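Local atomic coordinates of endoglucanase (Mytilus edulis, PDB entry 1WC2), a protein that hydrolyses internal beta-1,4-glucosidic linkages of cellulose and related beta-glucans, acts on soluble carboxymethylcellulose, and also shows expansin activity. Residues N1-S5 with P148-W152; V49-S53 with L129-E134. One frame throughout, in Å; residues are numbered along the deposited sequence.

Contact 1: residues N1-S5 with P148-W152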
loop_
_atom_site.group_PDB
_atom_site.type_symbol
_atom_site.label_atom_id
_atom_site.label_comp_id
_atom_site.label_asym_id
_atom_site.label_seq_id
_atom_site.Cartn_x
_atom_site.Cartn_y
_atom_site.Cartn_z
ATOM N N ASN A 1 6.320 -15.903 10.088
ATOM C CA ASN A 1 5.607 -17.066 9.506
ATOM C C ASN A 1 4.393 -16.617 8.685
ATOM O O ASN A 1 3.633 -15.750 9.133
ATOM C CB ASN A 1 5.147 -18.009 10.627
ATOM C CG ASN A 1 4.265 -17.300 11.667
ATOM O OD1 ASN A 1 4.628 -16.241 12.181
ATOM N ND2 ASN A 1 3.098 -17.877 11.962
ATOM N N GLN A 2 4.207 -17.213 7.509
ATOM C CA GLN A 2 3.044 -16.924 6.675
ATOM C C GLN A 2 1.835 -17.712 7.185
ATOM O O GLN A 2 1.839 -18.946 7.182
ATOM C CB GLN A 2 3.325 -17.273 5.211
ATOM C CG GLN A 2 4.437 -16.443 4.583
ATOM C CD GLN A 2 4.645 -16.806 3.124
ATOM O OE1 GLN A 2 5.378 -17.739 2.798
ATOM N NE2 GLN A 2 3.972 -16.093 2.246
ATOM N N LYS A 3 0.806 -16.998 7.627
ATOM C CA LYS A 3 -0.448 -17.622 8.056
ATOM C C LYS A 3 -1.456 -17.753 6.912
ATOM O O LYS A 3 -2.387 -18.558 7.005
ATOM C CB LYS A 3 -1.063 -16.850 9.218
ATOM C CG LYS A 3 -0.181 -16.849 10.473
ATOM C CD LYS A 3 -0.744 -16.005 11.615
ATOM C CE LYS A 3 -1.975 -16.637 12.257
ATOM N NZ LYS A 3 -2.475 -15.807 13.391
ATOM N N CYS A 4 -1.296 -16.960 5.852
ATOM C CA CYS A 4 -2.101 -17.109 4.644
ATOM C C CYS A 4 -1.603 -18.311 3.845
ATOM O O CYS A 4 -0.409 -18.632 3.891
ATOM C CB CYS A 4 -2.012 -15.853 3.785
ATOM S SG CYS A 4 -2.511 -14.327 4.622
ATOM N N SER A 5 -2.513 -18.958 3.119
ATOM C CA SER A 5 -2.191 -20.168 2.354
ATOM C C SER A 5 -2.977 -20.197 1.055
ATOM O O SER A 5 -3.965 -19.483 0.886
ATOM C CB SER A 5 -2.480 -21.432 3.170
ATOM O OG SER A 5 -3.832 -21.521 3.509
ATOM N N PRO A 148 4.137 -6.523 8.237
ATOM C CA PRO A 148 3.168 -7.566 8.575
ATOM C C PRO A 148 2.494 -8.163 7.339
ATOM O O PRO A 148 2.281 -7.478 6.344
ATOM C CB PRO A 148 2.123 -6.807 9.406
ATOM C CG PRO A 148 2.207 -5.412 8.916
ATOM C CD PRO A 148 3.669 -5.195 8.686
ATOM N N GLU A 149 2.152 -9.441 7.436
ATOM C CA GLU A 149 1.182 -10.071 6.534
ATOM C C GLU A 149 -0.217 -9.532 6.874
ATOM O O GLU A 149 -0.556 -9.415 8.056
ATOM C CB GLU A 149 1.228 -11.588 6.725
ATOM C CG GLU A 149 0.336 -12.410 5.813
ATOM C CD GLU A 149 0.383 -13.885 6.167
ATOM O OE1 GLU A 149 0.105 -14.213 7.352
ATOM O OE2 GLU A 149 0.698 -14.710 5.266
ATOM N N THR A 150 -1.041 -9.235 5.868
ATOM C CA THR A 150 -2.347 -8.620 6.105
ATOM C C THR A 150 -3.442 -9.242 5.256
ATOM O O THR A 150 -3.160 -9.909 4.258
ATOM C CB THR A 150 -2.318 -7.101 5.790
ATOM O OG1 THR A 150 -2.144 -6.878 4.378
ATOM C CG2 THR A 150 -1.185 -6.374 6.540
ATOM N N THR A 151 -4.696 -8.984 5.648
ATOM C CA THR A 151 -5.832 -9.075 4.730
ATOM C C THR A 151 -6.283 -7.647 4.405
ATOM O O THR A 151 -6.064 -6.722 5.190
ATOM C CB THR A 151 -6.996 -9.919 5.307
ATOM O OG1 THR A 151 -7.373 -9.410 6.594
ATOM C CG2 THR A 151 -6.556 -11.371 5.510
ATOM N N TRP A 152 -6.903 -7.460 3.240
ATOM C CA TRP A 152 -7.130 -6.118 2.698
ATOM C C TRP A 152 -8.543 -5.956 2.134
ATOM O O TRP A 152 -9.171 -6.914 1.667
ATOM C CB TRP A 152 -6.083 -5.781 1.630
ATOM C CG TRP A 152 -6.204 -6.580 0.374
ATOM C CD1 TRP A 152 -5.687 -7.813 0.135
ATOM C CD2 TRP A 152 -6.834 -6.167 -0.840
ATOM N NE1 TRP A 152 -5.987 -8.216 -1.142
ATOM C CE2 TRP A 152 -6.680 -7.213 -1.772
ATOM C CE3 TRP A 152 -7.511 -5.009 -1.243
ATOM C CZ2 TRP A 152 -7.174 -7.129 -3.078
ATOM C CZ3 TRP A 152 -8.001 -4.925 -2.534
ATOM C CH2 TRP A 152 -7.829 -5.978 -3.433
#

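Contact 2: residues V49-S53 with L129-E134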
loop_
_atom_site.group_PDB
_atom_site.type_symbol
_atom_site.label_atom_id
_atom_site.label_comp_id
_atom_site.label_asym_id
_atom_site.label_seq_id
_atom_site.Cartn_x
_atom_site.Cartn_y
_atom_site.Cartn_z
ATOM N N VAL A 49 0.103 6.388 3.694
ATOM C CA VAL A 49 0.058 6.291 2.242
ATOM C C VAL A 49 0.911 5.123 1.774
ATOM O O VAL A 49 1.784 4.642 2.501
ATOM C CB VAL A 49 0.489 7.624 1.556
ATOM C CG1 VAL A 49 -0.512 8.740 1.899
ATOM C CG2 VAL A 49 1.927 8.023 1.917
ATOM N N ALA A 50 0.646 4.689 0.546
ATOM C CA ALA A 50 1.246 3.475 0.011
ATOM C C ALA A 50 1.550 3.578 -1.474
ATOM O O ALA A 50 0.907 4.322 -2.213
ATOM C CB ALA A 50 0.324 2.298 0.246
ATOM N N ALA A 51 2.523 2.783 -1.900
ATOM C CA ALA A 51 2.776 2.497 -3.304
ATOM C C ALA A 51 2.214 1.109 -3.605
ATOM O O ALA A 51 2.587 0.132 -2.952
ATOM C CB ALA A 51 4.272 2.554 -3.602
ATOM N N ALA A 52 1.306 1.011 -4.576
ATOM C CA ALA A 52 0.692 -0.272 -4.938
ATOM C C ALA A 52 1.461 -0.983 -6.049
ATOM O O ALA A 52 1.903 -0.357 -7.015
ATOM C CB ALA A 52 -0.755 -0.061 -5.387
ATOM N N SER A 53 1.578 -2.299 -5.924
ATOM C CA SER A 53 2.166 -3.130 -6.954
ATOM C C SER A 53 1.511 -2.823 -8.317
ATOM O O SER A 53 0.303 -2.534 -8.404
ATOM C CB SER A 53 2.053 -4.613 -6.557
ATOM O OG SER A 53 0.733 -4.980 -6.167
ATOM N N LEU A 129 -1.688 -9.046 -3.998
ATOM C CA LEU A 129 -1.479 -7.598 -3.856
ATOM C C LEU A 129 -0.273 -7.375 -2.939
ATOM O O LEU A 129 -0.085 -8.117 -1.967
ATOM C CB LEU A 129 -2.726 -6.930 -3.243
ATOM C CG LEU A 129 -2.628 -5.429 -2.934
ATOM C CD1 LEU A 129 -2.399 -4.606 -4.198
ATOM C CD2 LEU A 129 -3.889 -4.958 -2.205
ATOM N N HIS A 130 0.526 -6.350 -3.259
ATOM C CA HIS A 130 1.590 -5.882 -2.383
ATOM C C HIS A 130 1.507 -4.367 -2.231
ATOM O O HIS A 130 1.305 -3.664 -3.222
ATOM C CB HIS A 130 2.978 -6.267 -2.918
ATOM C CG HIS A 130 4.094 -5.880 -2.017
ATOM N ND1 HIS A 130 4.486 -6.679 -0.964
ATOM C CD2 HIS A 130 4.853 -4.757 -1.960
ATOM C CE1 HIS A 130 5.454 -6.064 -0.304
ATOM N NE2 HIS A 130 5.700 -4.901 -0.890
ATOM N N LEU A 131 1.672 -3.877 -0.998
ATOM C CA LEU A 131 1.754 -2.437 -0.742
ATOM C C LEU A 131 3.079 -2.096 -0.061
ATOM O O LEU A 131 3.434 -2.692 0.959
ATOM C CB LEU A 131 0.602 -1.966 0.148
ATOM C CG LEU A 131 -0.819 -2.088 -0.416
ATOM C CD1 LEU A 131 -1.793 -1.489 0.586
ATOM C CD2 LEU A 131 -1.007 -1.411 -1.771
ATOM N N ASP A 132 3.812 -1.146 -0.633
ATOM C CA ASP A 132 4.931 -0.521 0.061
ATOM C C ASP A 132 4.319 0.598 0.907
ATOM O O ASP A 132 3.567 1.425 0.391
ATOM C CB ASP A 132 6.001 0.051 -0.894
ATOM C CG ASP A 132 6.936 -1.007 -1.508
ATOM O OD1 ASP A 132 6.929 -2.186 -1.111
ATOM O OD2 ASP A 132 7.724 -0.691 -2.430
ATOM N N LEU A 133 4.594 0.589 2.207
ATOM C CA LEU A 133 3.998 1.536 3.144
ATOM C C LEU A 133 5.004 2.619 3.527
ATOM O O LEU A 133 6.082 2.320 4.037
ATOM C CB LEU A 133 3.539 0.806 4.420
ATOM C CG LEU A 133 2.678 -0.459 4.228
ATOM C CD1 LEU A 133 2.334 -1.093 5.574
ATOM C CD2 LEU A 133 1.435 -0.140 3.440
ATOM N N GLU A 134 4.652 3.877 3.295
ATOM C CA GLU A 134 5.555 4.955 3.678
ATOM C C GLU A 134 5.834 4.940 5.184
ATOM O O GLU A 134 4.904 4.929 5.996
ATOM C CB GLU A 134 4.989 6.299 3.245
ATOM C CG GLU A 134 5.846 7.501 3.645
ATOM C CD GLU A 134 7.285 7.481 3.096
ATOM O OE1 GLU A 134 7.479 7.172 1.893
ATOM O OE2 GLU A 134 8.235 7.766 3.862
HETATM O O HOH W 1 2.121 4.763 5.463
#

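Contact 1: residues N1-S5 with P148-W152
The carboxylate of Glu149 grips two successive backbone amides of the N-terminal segment. Lys3 N donates to the syn lone pair of Glu149 OE1, 2.9 Å away, and Cys4 N reaches Glu149 OE2 at 3.1 Å from above the carboxylate plane, 40° out of it. A weak second branch joins Cys4 N to Glu149 OE1 at 3.4 Å. The Glu149 side chain is fully stretched, with CG anti to the backbone N (chi1 -177°), and this carries the carboxylate from its strand out to the loop. Further bonds from Thr78 OG1 to OE1 and with Tyr127 OH at OE2 give each oxygen a partner beyond the segment and should fix the rotation of the group. Around this polar centre, Cys4 SG lies against the carboxylate carbon, 3.3 Å from Glu149 CD. Gln2 crosses Glu149 at about a right angle, its CB 3.7 Å from Glu149 OE2, while its amide NE2 bonds to Tyr127 OH and Tyr125 O. The Lys3 chain bends at chi3, and its NZ forms a salt bridge with Glu91 and a hydrogen bond with Thr78 O. The Cys4-Cys16 disulfide pins the loop to strand 14-22, which, with strand 72-78, flanks strand 148-155 in the sheet.

Contact 2: residues V49-S53 with L129-E134
Ser53 closes one end of this antiparallel pair with its side chain as well as its backbone. Its OG sits between the backbone N and the carbonyl carbon (chi1 50°), where it accepts His130 N at 3.2 Å along a fairly straight path of 163°, while Ser53 N donates to His130 O. In the middle, Ala51 and Asp132 form the hydrogen-bonded pair, with Ala51 N to Asp132 O and Asp132 N to Ala51 O both 2.9 Å; at the far end Glu134 N reaches Val49 O. A water lies within hydrogen-bonding distance of both Val49 O and Glu134 O, though it has more acceptors in reach than protons to give. On one face, Leu131 swings its CD2 branch over Ala52, 3.9 Å from Ala52 CB, and Leu133 CD2 approaches Ala50 CB at 4.2 Å. The other face carries Ala51 beside Asp132, their CB atoms 4.1 Å apart. Here CG of His130 lies anti to the backbone N (chi1 -177°). In the conformers described, His130 NE2 donates to Asp132 OD1 at 3.0 Å, in the ring plane; both side chains have a second conformer, so this bond may not always be present. His130 ND1 is held by Ser18 OG. Val49 CG2 and Glu134 CB lie side by side, 3.8 Å apart. Glu134 then bends at chi2, taking its carboxylate away to His23 ND1 and Gly136 N through OE2. Asp132 is, by similarity, the proton donor, and Glu134 OE1 bonds the backbone N of Asp24, the probable nucleophile. The pair is part of the double-psi beta-barrel, the fold of glycoside hydrolase family 45, and carries a residue of its active site.

How the contacts relate
From the N terminus, the loop 1-5 runs into strands 10-11 and 14-22, and strand 49-53 follows. Contact 2 closes the inner loop when the chain, after strands 72-78 and 94-100, returns as strand 129-134 to pair with 49-53. Contact 1 closes only later, when strand 148-155 brings Glu149 to the N-terminal loop, so its long loop encloses that of contact 2 without crossing it. Contact 2 joins strands at the centre of the barrel, whereas contact 1 fastens the chain's start to strand 148-155, which runs between 14-22 and 72-78. Their centres are about 15 Å apart, yet Trp152 CD2 packs 3.5 Å from Leu129 CD2, and strand 14-22 pairs with both 129-134 and 148-155.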